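Local coordinates for WbbZ protein (Klebsiella pneumoniae subsp. pneumoniae NTUH-K2044, PDB 6X1L), which is of unknown function but belongs to the polysaccharide pyruvyl transferase family and so probably adds pyruvyl groups to a polysaccharide, at residues H189-L193 with R227-A231; A33-V37 with S209-M213; G108-I114 with Y132-Y138; I93-V99 with N116-V121; I78-Y82 with S247-N251. One frame throughout, in Å; residues are numbered along the deposited sequence.

The contacts fall into two groups joined by contact 5. Contacts 1 and 2 have centres 9 Å apart and touch through Val230 and Met213, and through a probable hydrogen bond from Ala33 N to Ser192 O. Contacts 3 and 4, with centres 14 Å apart, share the aromatic packing of Phe113 and Tyr138 with Phe120 beside the six-stranded sheet. Some 29 Å separates the centres of contacts 2 and 4. Contact 5 lies between the groups, 15 Å from contact 3 and 17 Å from contact 1, centre to centre. Contacts 2 and 5 both join helices and loops that belong to the two sheet-containing halves, between which a GT-B-like fold would probably place its active-site cleft.

Contact 1 (H189-L193 with R227-A231); sequences HDISL and RLHVA
Asp190 and Arg227 form a side-on salt bridge, in which the guanidinium uses NE and one terminal nitrogen, one for each carboxylate oxygen. Arg227 NE lies 2.9 Å from Asp190 OD1. Arg227 NH2 reaches Asp190 OD2 at 2.8 Å, with a nearly straight N-H...O angle of 174°. Both oxygens use their syn lone pairs, and the two planes are only 25° apart, so the pair fixes the rotation of both groups. Asp190 OD2 also accepts from Thr175 N, which helps to position the carboxylate.

Carbon atoms close in on the guanidinium: Ser192 CB covers one face, 3.7 Å from Arg227 NE, while Leu193 CG comes within 3.4 Å of Arg227 NH2. The apolar pair lies deeper, where Ile191 CG1 meets Val230 CG2 at 3.9 Å; a chi1 of 58° sets that branch between the backbone N and the carbonyl carbon.

Small enough to fit against Val230 CG2, Ser192 OG shares a 2.9 Å hydrogen bond with a water, which accepts weakly from His229 N.

Arg227 is the N-cap of helix 228-236. The contact thus fastens a loop, with an inverse gamma turn centred on Asp190, where strand 220-225 of the four-stranded parallel sheet passes into that helix.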
# COMPACT_ATOMS: atom_id res chain seq x y z
N HIS A 189 -8.11 11.90 -2.10
CA HIS A 189 -7.21 10.76 -2.01
C HIS A 189 -8.07 9.52 -1.77
O HIS A 189 -8.45 9.24 -0.63
CB HIS A 189 -6.19 10.94 -0.90
CG HIS A 189 -5.33 12.15 -1.06
ND1 HIS A 189 -5.78 13.43 -0.80
CD2 HIS A 189 -4.03 12.28 -1.44
CE1 HIS A 189 -4.80 14.29 -1.02
NE2 HIS A 189 -3.73 13.62 -1.41
N ASP A 190 -8.38 8.77 -2.84
CA ASP A 190 -9.17 7.55 -2.71
C ASP A 190 -8.24 6.41 -2.30
O ASP A 190 -7.87 5.53 -3.09
CB ASP A 190 -9.89 7.23 -4.01
CG ASP A 190 -11.01 6.21 -3.83
OD1 ASP A 190 -11.30 5.85 -2.67
OD2 ASP A 190 -11.59 5.77 -4.84
N ILE A 191 -7.85 6.43 -1.02
CA ILE A 191 -6.87 5.48 -0.51
C ILE A 191 -7.39 4.05 -0.49
O ILE A 191 -6.59 3.12 -0.34
CB ILE A 191 -6.41 5.90 0.90
CG1 ILE A 191 -7.60 5.98 1.85
CG2 ILE A 191 -5.67 7.25 0.83
CD1 ILE A 191 -7.23 6.22 3.30
N SER A 192 -8.70 3.86 -0.63
CA SER A 192 -9.24 2.51 -0.77
C SER A 192 -8.80 1.86 -2.08
O SER A 192 -8.58 0.65 -2.12
CB SER A 192 -10.77 2.54 -0.69
OG SER A 192 -11.20 3.09 0.54
N LEU A 193 -8.64 2.65 -3.14
CA LEU A 193 -8.31 2.11 -4.45
C LEU A 193 -6.80 1.96 -4.67
O LEU A 193 -6.35 1.94 -5.82
CB LEU A 193 -8.90 2.99 -5.56
CG LEU A 193 -10.39 2.82 -5.85
CD1 LEU A 193 -10.76 3.57 -7.12
CD2 LEU A 193 -10.76 1.35 -5.96
N ARG A 227 -16.30 6.14 1.93
CA ARG A 227 -15.68 4.82 1.92
C ARG A 227 -15.79 4.22 3.31
O ARG A 227 -15.22 4.77 4.26
CB ARG A 227 -14.21 4.92 1.50
CG ARG A 227 -13.99 5.29 0.04
CD ARG A 227 -14.37 4.14 -0.88
NE ARG A 227 -13.72 4.26 -2.18
CZ ARG A 227 -13.93 3.41 -3.19
NH1 ARG A 227 -14.77 2.40 -3.04
NH2 ARG A 227 -13.29 3.58 -4.34
N LEU A 228 -16.51 3.10 3.42
CA LEU A 228 -16.87 2.56 4.72
C LEU A 228 -15.65 2.38 5.62
O LEU A 228 -15.62 2.86 6.76
CB LEU A 228 -17.60 1.22 4.55
CG LEU A 228 -17.99 0.53 5.85
CD1 LEU A 228 -18.90 1.43 6.67
CD2 LEU A 228 -18.68 -0.79 5.54
N HIS A 229 -14.62 1.69 5.12
CA HIS A 229 -13.53 1.34 6.01
C HIS A 229 -12.53 2.47 6.21
O HIS A 229 -11.77 2.43 7.18
CB HIS A 229 -12.86 0.06 5.51
CG HIS A 229 -13.68 -1.16 5.77
ND1 HIS A 229 -14.65 -1.60 4.90
CD2 HIS A 229 -13.74 -1.98 6.85
CE1 HIS A 229 -15.25 -2.66 5.40
NE2 HIS A 229 -14.72 -2.91 6.59
N VAL A 230 -12.54 3.49 5.35
CA VAL A 230 -11.91 4.75 5.73
C VAL A 230 -12.63 5.35 6.93
O VAL A 230 -12.00 5.76 7.92
CB VAL A 230 -11.90 5.72 4.54
CG1 VAL A 230 -11.39 7.09 4.99
CG2 VAL A 230 -11.05 5.17 3.41
N ALA A 231 -13.96 5.39 6.88
CA ALA A 231 -14.73 5.92 8.00
C ALA A 231 -14.49 5.10 9.26
O ALA A 231 -14.34 5.66 10.36
CB ALA A 231 -16.21 5.95 7.65
O HOH W 1 -13.08 1.38 2.02

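Contact 2 (A33-V37 with S209-M213); sequences AGDGV and STRCM
Where Val37 meets Thr210 the CA atoms are 5.5 Å apart, and the short axes of 33-37 and 209-213 pass 9.1 Å from each other at a crossing angle of -110°. Gly36 has no side chain on the side facing helix 209-213, and its O lies 3.4 Å from Thr210 OG1. The Thr210 hydroxyl lies against the Val37 backbone while its CG2 packs on Val37 CG2, the two branched side chains crossing at about a right angle. In polar terms that hydroxyl looks back into its own helix, to Ala206 O, and across to Ser40 OG.

Helix 33-48 follows a strand of the six-stranded sheet, and helix 203-218 precedes one of the four-stranded sheet, so the crossing joins the two halves expected of a GT-B-like fold. Met213, present as selenomethionine, packs against both Ala33 and Val37. Bent at chi3 (77°), its chain lays SE against Ala33 CB, 3.5 Å away, and Val37 CG2, at 3.7 Å. Alanine is small enough to admit the bulky selenium.

A water bridges the helices, donating to Ala33 O (2.8 Å) and to Thr210 OG1, and sharing a 2.7 Å hydrogen bond with Ser209 OG.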
# COMPACT_ATOMS: atom_id res chain seq x y z
N ALA A 33 -8.63 -1.82 -0.77
CA ALA A 33 -7.88 -1.79 0.48
C ALA A 33 -8.79 -1.80 1.70
O ALA A 33 -8.33 -2.18 2.79
CB ALA A 33 -6.96 -0.57 0.51
N GLY A 34 -10.04 -1.38 1.56
CA GLY A 34 -11.01 -1.61 2.62
C GLY A 34 -11.15 -3.08 2.94
O GLY A 34 -11.21 -3.47 4.11
N ASP A 35 -11.19 -3.93 1.91
CA ASP A 35 -11.26 -5.36 2.13
C ASP A 35 -9.97 -5.92 2.72
O ASP A 35 -10.00 -6.97 3.36
CB ASP A 35 -11.60 -6.05 0.82
CG ASP A 35 -13.03 -5.80 0.40
OD1 ASP A 35 -13.94 -6.24 1.14
OD2 ASP A 35 -13.26 -5.13 -0.63
N GLY A 36 -8.84 -5.24 2.52
CA GLY A 36 -7.63 -5.62 3.22
C GLY A 36 -7.70 -5.33 4.71
O GLY A 36 -7.08 -6.03 5.51
N VAL A 37 -8.45 -4.29 5.10
CA VAL A 37 -8.65 -4.01 6.51
C VAL A 37 -9.47 -5.11 7.17
O VAL A 37 -9.18 -5.53 8.30
CB VAL A 37 -9.32 -2.63 6.69
CG1 VAL A 37 -9.52 -2.33 8.16
CG2 VAL A 37 -8.47 -1.54 6.02
N SER A 209 -0.79 -3.06 3.94
CA SER A 209 -1.71 -2.16 3.25
C SER A 209 -2.57 -1.39 4.25
O SER A 209 -2.85 -0.20 4.06
CB SER A 209 -2.60 -2.94 2.29
OG SER A 209 -3.63 -2.11 1.78
N THR A 210 -2.99 -2.05 5.33
CA THR A 210 -3.79 -1.37 6.34
C THR A 210 -2.96 -0.34 7.10
O THR A 210 -3.46 0.73 7.47
CB THR A 210 -4.41 -2.40 7.29
OG1 THR A 210 -5.20 -3.33 6.53
CG2 THR A 210 -5.30 -1.73 8.31
N ARG A 211 -1.68 -0.65 7.34
CA ARG A 211 -0.79 0.35 7.92
C ARG A 211 -0.71 1.59 7.04
O ARG A 211 -0.76 2.72 7.55
CB ARG A 211 0.60 -0.25 8.14
CG ARG A 211 0.66 -1.22 9.31
CD ARG A 211 2.07 -1.69 9.63
NE ARG A 211 2.06 -2.58 10.78
CZ ARG A 211 2.07 -3.91 10.70
NH1 ARG A 211 2.11 -4.51 9.52
NH2 ARG A 211 2.05 -4.64 11.81
N CYS A 212 -0.60 1.40 5.72
CA CYS A 212 -0.55 2.54 4.80
C CYS A 212 -1.76 3.45 4.98
O CYS A 212 -1.62 4.66 5.15
CB CYS A 212 -0.48 2.04 3.36
SG CYS A 212 1.12 1.35 2.89
N MSE A 213 -2.96 2.88 4.94
CA MSE A 213 -4.17 3.68 5.07
C MSE A 213 -4.19 4.40 6.41
O MSE A 213 -4.53 5.58 6.49
CB MSE A 213 -5.42 2.80 4.94
CG MSE A 213 -5.56 2.10 3.59
SE MSE A 213 -7.21 1.00 3.62
CE MSE A 213 -8.50 2.43 3.35
O HOH W 2 -5.63 -2.58 3.58

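Contact 3 (G108-I114 with Y132-Y138); sequences GYSDLFI and YIKSLNY
With chi1 at 166°, Tyr132 turns its ring across to Gly108, whereas Tyr138, at -81°, holds its CG beside its own backbone N and points its hydroxyl at the end of helix 110-115. Tyr132 OH donates to Gly108 O at 2.7 Å. This donor stands well above the carbonyl plane rather than on a lone pair, and Ser110 CB also lies 3.4 Å from Tyr132 OH. Tyr138 OH donates to Phe113 O at 2.5 Å, tilted only 17° from the carbonyl plane.

Phe113 is held on several sides. Ile133 CD1 stands over one face of its ring, 4.2 Å from the centroid, as a CH-pi contact, and Tyr138 OH lies at the ring edge. Leu136 CD1 packs on Phe113 CB at 3.9 Å, and its other methyl, CD2, reaches Ile114 CD1 at 4.1 Å. A branched residue suits position 133: while CD1 covers Phe113, CG2 lies over a face of Tyr138.

Each tyrosine thus combines a long apolar ring with a terminal donor. One bond ties Tyr132 of helix 127-135 to the loop before helix 110-115; the other ties Tyr138, just after helix 127-135, to the last turn of helix 110-115, satisfying a backbone carbonyl in an otherwise apolar setting.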
# COMPACT_ATOMS: atom_id res chain seq x y z
N GLY A 108 -30.03 -8.93 -1.84
CA GLY A 108 -30.51 -9.80 -2.90
C GLY A 108 -29.90 -11.19 -2.79
O GLY A 108 -29.56 -11.67 -1.71
N TYR A 109 -29.76 -11.84 -3.95
CA TYR A 109 -29.33 -13.24 -4.02
C TYR A 109 -30.20 -14.12 -3.13
O TYR A 109 -29.71 -15.00 -2.42
CB TYR A 109 -27.85 -13.37 -3.66
CG TYR A 109 -26.91 -12.78 -4.69
CD1 TYR A 109 -27.12 -12.99 -6.05
CD2 TYR A 109 -25.82 -12.02 -4.31
CE1 TYR A 109 -26.27 -12.46 -7.00
CE2 TYR A 109 -24.95 -11.48 -5.26
CZ TYR A 109 -25.18 -11.71 -6.60
OH TYR A 109 -24.33 -11.18 -7.54
N SER A 110 -31.51 -13.88 -3.17
CA SER A 110 -32.42 -14.64 -2.32
C SER A 110 -32.45 -16.12 -2.69
O SER A 110 -32.62 -16.97 -1.81
CB SER A 110 -33.83 -14.05 -2.40
OG SER A 110 -34.27 -13.94 -3.74
N ASP A 111 -32.27 -16.44 -3.97
CA ASP A 111 -32.23 -17.84 -4.38
C ASP A 111 -31.05 -18.58 -3.76
O ASP A 111 -31.17 -19.76 -3.41
CB ASP A 111 -32.17 -17.93 -5.91
CG ASP A 111 -32.21 -19.37 -6.42
OD1 ASP A 111 -32.72 -20.25 -5.69
OD2 ASP A 111 -31.74 -19.61 -7.55
N LEU A 112 -29.91 -17.91 -3.59
CA LEU A 112 -28.74 -18.56 -3.02
C LEU A 112 -28.97 -18.94 -1.56
O LEU A 112 -28.59 -20.04 -1.13
CB LEU A 112 -27.52 -17.66 -3.14
CG LEU A 112 -26.21 -18.25 -2.60
CD1 LEU A 112 -25.75 -19.42 -3.46
CD2 LEU A 112 -25.13 -17.18 -2.52
N PHE A 113 -29.60 -18.06 -0.78
CA PHE A 113 -29.72 -18.29 0.65
C PHE A 113 -30.91 -19.18 1.00
O PHE A 113 -30.86 -19.90 2.00
CB PHE A 113 -29.77 -16.96 1.39
CG PHE A 113 -28.48 -16.20 1.34
CD1 PHE A 113 -27.47 -16.47 2.24
CD2 PHE A 113 -28.27 -15.23 0.37
CE1 PHE A 113 -26.26 -15.79 2.19
CE2 PHE A 113 -27.07 -14.54 0.31
CZ PHE A 113 -26.07 -14.82 1.22
N ILE A 114 -31.97 -19.14 0.20
CA ILE A 114 -33.10 -20.04 0.45
C ILE A 114 -32.72 -21.48 0.15
O ILE A 114 -33.04 -22.39 0.93
CB ILE A 114 -34.33 -19.59 -0.37
CG1 ILE A 114 -34.88 -18.27 0.18
CG2 ILE A 114 -35.41 -20.68 -0.37
CD1 ILE A 114 -35.88 -17.60 -0.73
N TYR A 132 -33.07 -9.05 6.65
CA TYR A 132 -33.28 -9.70 5.36
C TYR A 132 -33.08 -11.21 5.47
O TYR A 132 -33.96 -11.99 5.10
CB TYR A 132 -32.35 -9.09 4.32
CG TYR A 132 -32.24 -9.88 3.04
CD1 TYR A 132 -33.37 -10.34 2.38
CD2 TYR A 132 -30.99 -10.16 2.48
CE1 TYR A 132 -33.27 -11.07 1.21
CE2 TYR A 132 -30.88 -10.88 1.32
CZ TYR A 132 -32.02 -11.33 0.68
OH TYR A 132 -31.90 -12.05 -0.48
N ILE A 133 -31.92 -11.64 5.99
CA ILE A 133 -31.63 -13.06 6.07
C ILE A 133 -32.64 -13.77 6.96
O ILE A 133 -33.14 -14.85 6.61
CB ILE A 133 -30.19 -13.30 6.58
CG1 ILE A 133 -29.18 -12.64 5.63
CG2 ILE A 133 -29.91 -14.79 6.71
CD1 ILE A 133 -29.24 -13.17 4.21
N LYS A 134 -32.96 -13.19 8.12
CA LYS A 134 -33.94 -13.82 8.99
C LYS A 134 -35.33 -13.85 8.36
O LYS A 134 -36.14 -14.70 8.72
CB LYS A 134 -33.99 -13.12 10.35
CG LYS A 134 -34.91 -11.91 10.42
CD LYS A 134 -34.90 -11.30 11.82
CE LYS A 134 -35.92 -10.17 11.94
NZ LYS A 134 -35.96 -9.60 13.31
N SER A 135 -35.61 -12.94 7.42
CA SER A 135 -36.89 -13.00 6.72
C SER A 135 -36.95 -14.18 5.76
O SER A 135 -38.05 -14.63 5.42
CB SER A 135 -37.15 -11.69 5.97
OG SER A 135 -36.44 -11.63 4.75
N LEU A 136 -35.80 -14.69 5.33
CA LEU A 136 -35.71 -15.89 4.50
C LEU A 136 -35.80 -17.16 5.33
O LEU A 136 -35.31 -18.21 4.90
CB LEU A 136 -34.42 -15.86 3.68
CG LEU A 136 -34.22 -14.64 2.79
CD1 LEU A 136 -32.91 -14.72 2.01
CD2 LEU A 136 -35.40 -14.51 1.85
N ASN A 137 -36.40 -17.08 6.52
CA ASN A 137 -36.62 -18.19 7.44
C ASN A 137 -35.35 -18.69 8.10
O ASN A 137 -35.33 -19.80 8.64
CB ASN A 137 -37.36 -19.34 6.75
CG ASN A 137 -38.55 -19.82 7.55
OD1 ASN A 137 -39.03 -19.13 8.46
ND2 ASN A 137 -39.03 -21.01 7.22
N TYR A 138 -34.27 -17.91 8.07
CA TYR A 138 -33.11 -18.24 8.88
C TYR A 138 -33.42 -18.01 10.35
O TYR A 138 -34.18 -17.11 10.72
CB TYR A 138 -31.90 -17.39 8.46
CG TYR A 138 -31.19 -17.94 7.24
CD1 TYR A 138 -31.77 -17.85 5.98
CD2 TYR A 138 -29.95 -18.54 7.36
CE1 TYR A 138 -31.13 -18.35 4.87
CE2 TYR A 138 -29.29 -19.04 6.25
CZ TYR A 138 -29.88 -18.94 5.01
OH TYR A 138 -29.24 -19.45 3.90

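Contact 4 (I93-V99 with N116-V121); sequences IGKFHKV and NIDKFV
Lys119 has the most surface buried here, for its chain stretches across to the turn formed by Ile93 to Phe96. A bend at chi3 (71°) brings its ammonium between two backbone oxygens: NZ donates to Phe96 O at 2.8 Å, nearly along the C=O axis, and to Ile93 O at 2.9 Å. Lysine suits the place because a long apolar stem carries a multiple donor to carbonyls that the irregular backbone of 93-96 offers.

Ile93 covers that stem, its CG1 lying 4.0 Å from Lys119 CD. The tip of the same branch, CD1, reaches Phe120 CE1 at 3.7 Å, the two side chains crossing at about a right angle. The Phe120 ring also meets Phe113, of helix 110-115.

Val99 supplies the backbone pairing. Its N donates to Lys119 O at 2.9 Å and its O accepts from Val121 N, so that Val99 forms a parallel bridge with Phe120. On the side of the sheet that both side chains share, Val99 CG1 reaches the edge of the Phe120 ring at 3.6 Å, a beta-branched residue packing beside an aromatic one.

Lys98 NZ lies by Asp118 O, though the modelled distance is too short to be trusted. Strands 98-104 and 120-124, linked through helix 110-115, form a beta-alpha-beta crossover of the six-stranded parallel sheet, the repeating arrangement of Rossmann-like folds.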
# COMPACT_ATOMS: atom_id res chain seq x y z
N ILE A 93 -19.75 -24.57 -2.51
CA ILE A 93 -20.59 -24.91 -1.36
C ILE A 93 -20.66 -26.42 -1.15
O ILE A 93 -20.79 -26.88 -0.01
CB ILE A 93 -22.00 -24.30 -1.55
CG1 ILE A 93 -22.91 -24.60 -0.36
CG2 ILE A 93 -22.63 -24.78 -2.85
CD1 ILE A 93 -22.94 -23.51 0.68
N GLY A 94 -20.56 -27.20 -2.23
CA GLY A 94 -20.67 -28.65 -2.10
C GLY A 94 -19.45 -29.31 -1.50
O GLY A 94 -19.54 -30.46 -1.05
N LYS A 95 -18.31 -28.62 -1.47
CA LYS A 95 -17.07 -29.21 -0.97
C LYS A 95 -17.01 -29.29 0.55
O LYS A 95 -16.24 -30.09 1.08
CB LYS A 95 -15.86 -28.40 -1.45
CG LYS A 95 -15.69 -28.31 -2.96
CD LYS A 95 -14.47 -27.45 -3.29
CE LYS A 95 -14.29 -27.25 -4.78
NZ LYS A 95 -13.10 -26.42 -5.08
N PHE A 96 -17.79 -28.47 1.26
CA PHE A 96 -17.63 -28.31 2.70
C PHE A 96 -18.88 -28.75 3.45
O PHE A 96 -19.97 -28.86 2.89
CB PHE A 96 -17.29 -26.86 3.05
CG PHE A 96 -16.05 -26.34 2.36
CD1 PHE A 96 -16.14 -25.68 1.15
CD2 PHE A 96 -14.80 -26.54 2.93
CE1 PHE A 96 -14.99 -25.22 0.51
CE2 PHE A 96 -13.66 -26.07 2.30
CZ PHE A 96 -13.76 -25.41 1.09
N HIS A 97 -18.69 -29.00 4.75
CA HIS A 97 -19.81 -29.36 5.62
C HIS A 97 -20.71 -28.15 5.87
O HIS A 97 -21.94 -28.27 5.85
CB HIS A 97 -19.28 -29.92 6.94
CG HIS A 97 -20.35 -30.25 7.94
ND1 HIS A 97 -20.58 -29.47 9.05
CD2 HIS A 97 -21.23 -31.27 7.99
CE1 HIS A 97 -21.57 -30.00 9.75
NE2 HIS A 97 -21.98 -31.09 9.13
N LYS A 98 -20.11 -26.99 6.12
CA LYS A 98 -20.82 -25.74 6.32
C LYS A 98 -20.05 -24.62 5.63
O LYS A 98 -18.85 -24.74 5.36
CB LYS A 98 -20.99 -25.39 7.80
CG LYS A 98 -21.83 -26.37 8.60
CD LYS A 98 -23.28 -26.32 8.17
CE LYS A 98 -24.14 -27.23 9.03
NZ LYS A 98 -25.54 -27.23 8.55
N VAL A 99 -20.75 -23.53 5.36
CA VAL A 99 -20.13 -22.30 4.89
C VAL A 99 -20.49 -21.20 5.87
O VAL A 99 -21.67 -20.87 6.04
CB VAL A 99 -20.56 -21.93 3.46
CG1 VAL A 99 -20.17 -20.48 3.15
CG2 VAL A 99 -19.91 -22.87 2.46
N ASN A 116 -29.77 -22.90 0.14
CA ASN A 116 -28.61 -23.42 0.87
C ASN A 116 -28.75 -23.16 2.36
O ASN A 116 -27.75 -23.04 3.07
CB ASN A 116 -27.31 -22.80 0.34
CG ASN A 116 -27.12 -23.03 -1.15
OD1 ASN A 116 -26.73 -24.12 -1.57
ND2 ASN A 116 -27.39 -22.01 -1.94
N ILE A 117 -29.99 -23.07 2.85
CA ILE A 117 -30.22 -22.71 4.25
C ILE A 117 -29.62 -23.75 5.20
O ILE A 117 -29.24 -23.41 6.33
CB ILE A 117 -31.74 -22.52 4.49
CG1 ILE A 117 -32.00 -21.94 5.89
CG2 ILE A 117 -32.49 -23.83 4.30
CD1 ILE A 117 -33.43 -21.47 6.09
N ASP A 118 -29.50 -25.00 4.77
CA ASP A 118 -28.98 -26.05 5.64
C ASP A 118 -27.47 -26.06 5.74
O ASP A 118 -26.92 -26.77 6.59
CB ASP A 118 -29.48 -27.42 5.17
CG ASP A 118 -30.88 -27.73 5.65
OD1 ASP A 118 -31.85 -27.32 4.98
OD2 ASP A 118 -31.02 -28.38 6.71
N LYS A 119 -26.76 -25.29 4.92
CA LYS A 119 -25.31 -25.24 4.99
C LYS A 119 -24.75 -23.88 5.39
O LYS A 119 -23.59 -23.81 5.80
CB LYS A 119 -24.69 -25.66 3.65
CG LYS A 119 -25.30 -26.92 3.07
CD LYS A 119 -24.45 -27.52 1.97
CE LYS A 119 -23.18 -28.13 2.54
NZ LYS A 119 -22.38 -28.80 1.48
N PHE A 120 -25.55 -22.82 5.31
CA PHE A 120 -25.08 -21.46 5.56
C PHE A 120 -25.18 -21.11 7.04
O PHE A 120 -26.20 -21.38 7.69
CB PHE A 120 -25.89 -20.44 4.76
CG PHE A 120 -25.36 -20.18 3.39
CD1 PHE A 120 -24.02 -20.32 3.10
CD2 PHE A 120 -26.22 -19.77 2.38
CE1 PHE A 120 -23.53 -20.06 1.84
CE2 PHE A 120 -25.74 -19.51 1.11
CZ PHE A 120 -24.40 -19.66 0.84
N VAL A 121 -24.13 -20.49 7.56
CA VAL A 121 -24.17 -19.78 8.83
C VAL A 121 -23.76 -18.35 8.52
O VAL A 121 -22.62 -18.10 8.13
CB VAL A 121 -23.25 -20.42 9.89
CG1 VAL A 121 -23.32 -19.63 11.19
CG2 VAL A 121 -23.64 -21.87 10.12

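Contact 5 (I78-Y82 with S247-N251); sequences IEGLY and SYYKN
A largely apolar surface contact, in which Ile78 and Leu81 receive Tyr248 and Lys250, brings the loop after strand 67-71 against the start of helix 250-259. Ile78 CG2 sits over the centre of the Tyr248 ring, 4.0 Å from the centroid and only 5° off its normal, a CH-pi contact. The isoleucine splits its two branches between partners: CG1 lies beside the backbone N (chi1 -65°) and carries CD1 to Lys250 CD, at 3.6 Å. Leu81 slides past the tyrosine in the opposite direction, placing CG 3.9 Å from Tyr248 CE1.

Strand 67-71 belongs to the six-stranded parallel sheet, and helix 250-259 follows a strand of the four-stranded one, so the contact spans the two halves of a probable GT-B-like fold. Tyr249 is the N-cap of that helix, and Tyr248 O accepts from Arg107 NE.

The loop is tightly turned, since Ile78 O accepts from both Leu81 N (3.0 Å) and Tyr82 N (3.1 Å). Gly80 takes a positive phi of 85° there, which suits a residue without a side chain and leaves room for the tyrosine hydroxyl nearby. Lysine serves mainly by its methylenes: bent at chi2 and chi3, Lys250 passes them slantwise over Ile78 CD1 and brings NZ within 4.1 Å of Leu81 CD1.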
# COMPACT_ATOMS: atom_id res chain seq x y z
N ILE A 78 -23.79 -8.56 -3.32
CA ILE A 78 -24.81 -7.56 -3.65
C ILE A 78 -25.29 -7.83 -5.06
O ILE A 78 -24.59 -7.49 -6.03
CB ILE A 78 -24.28 -6.13 -3.50
CG1 ILE A 78 -23.95 -5.85 -2.03
CG2 ILE A 78 -25.32 -5.14 -4.03
CD1 ILE A 78 -23.43 -4.46 -1.78
N GLU A 79 -26.48 -8.40 -5.19
CA GLU A 79 -27.03 -8.74 -6.50
C GLU A 79 -27.28 -7.47 -7.30
O GLU A 79 -27.78 -6.47 -6.79
CB GLU A 79 -28.33 -9.54 -6.33
CG GLU A 79 -28.93 -10.01 -7.64
CD GLU A 79 -30.07 -10.99 -7.43
OE1 GLU A 79 -30.47 -11.65 -8.41
OE2 GLU A 79 -30.57 -11.10 -6.28
N GLY A 80 -26.92 -7.52 -8.58
CA GLY A 80 -26.95 -6.35 -9.43
C GLY A 80 -25.70 -5.49 -9.35
O GLY A 80 -25.61 -4.50 -10.09
N LEU A 81 -24.75 -5.82 -8.47
CA LEU A 81 -23.51 -5.07 -8.35
C LEU A 81 -22.30 -5.98 -8.58
O LEU A 81 -21.59 -5.80 -9.57
CB LEU A 81 -23.42 -4.38 -6.99
CG LEU A 81 -23.81 -2.91 -6.92
CD1 LEU A 81 -23.25 -2.28 -5.65
CD2 LEU A 81 -23.33 -2.16 -8.16
N TYR A 82 -22.05 -6.94 -7.69
CA TYR A 82 -20.91 -7.84 -7.81
C TYR A 82 -21.39 -9.28 -7.80
O TYR A 82 -22.34 -9.63 -7.08
CB TYR A 82 -19.91 -7.63 -6.67
CG TYR A 82 -19.70 -6.18 -6.28
CD1 TYR A 82 -18.79 -5.38 -6.97
CD2 TYR A 82 -20.39 -5.62 -5.22
CE1 TYR A 82 -18.59 -4.06 -6.61
CE2 TYR A 82 -20.20 -4.30 -4.85
CZ TYR A 82 -19.30 -3.52 -5.55
OH TYR A 82 -19.11 -2.21 -5.19
N SER A 247 -25.16 3.70 -2.35
CA SER A 247 -26.38 3.00 -2.71
C SER A 247 -26.57 1.75 -1.84
O SER A 247 -25.69 1.33 -1.09
CB SER A 247 -26.36 2.62 -4.19
OG SER A 247 -25.22 1.85 -4.50
N TYR A 248 -27.76 1.16 -1.95
CA TYR A 248 -28.12 -0.06 -1.23
C TYR A 248 -27.99 0.09 0.29
O TYR A 248 -27.85 -0.91 1.00
CB TYR A 248 -27.28 -1.25 -1.71
CG TYR A 248 -27.56 -1.67 -3.13
CD1 TYR A 248 -26.87 -1.12 -4.20
CD2 TYR A 248 -28.51 -2.65 -3.41
CE1 TYR A 248 -27.13 -1.51 -5.50
CE2 TYR A 248 -28.78 -3.04 -4.70
CZ TYR A 248 -28.08 -2.48 -5.74
OH TYR A 248 -28.35 -2.88 -7.03
N TYR A 249 -28.02 1.33 0.79
CA TYR A 249 -27.91 1.61 2.22
C TYR A 249 -26.68 0.96 2.84
O TYR A 249 -26.68 0.61 4.02
CB TYR A 249 -29.19 1.18 2.96
CG TYR A 249 -30.37 2.04 2.60
CD1 TYR A 249 -31.20 1.70 1.53
CD2 TYR A 249 -30.66 3.19 3.31
CE1 TYR A 249 -32.28 2.49 1.20
CE2 TYR A 249 -31.74 3.98 2.99
CZ TYR A 249 -32.55 3.63 1.93
OH TYR A 249 -33.62 4.42 1.60
N LYS A 250 -25.62 0.82 2.05
CA LYS A 250 -24.43 0.10 2.51
C LYS A 250 -23.73 0.86 3.63
O LYS A 250 -23.46 0.30 4.70
CB LYS A 250 -23.48 -0.15 1.34
CG LYS A 250 -23.94 -1.24 0.39
CD LYS A 250 -23.54 -0.94 -1.05
CE LYS A 250 -22.06 -0.62 -1.18
NZ LYS A 250 -21.71 -0.11 -2.54
N ASN A 251 -23.40 2.13 3.40
CA ASN A 251 -22.76 2.93 4.43
C ASN A 251 -23.71 3.22 5.59
O ASN A 251 -23.35 3.04 6.76
CB ASN A 251 -22.22 4.23 3.84
CG ASN A 251 -21.03 4.01 2.92
OD1 ASN A 251 -20.48 2.91 2.86
ND2 ASN A 251 -20.62 5.06 2.21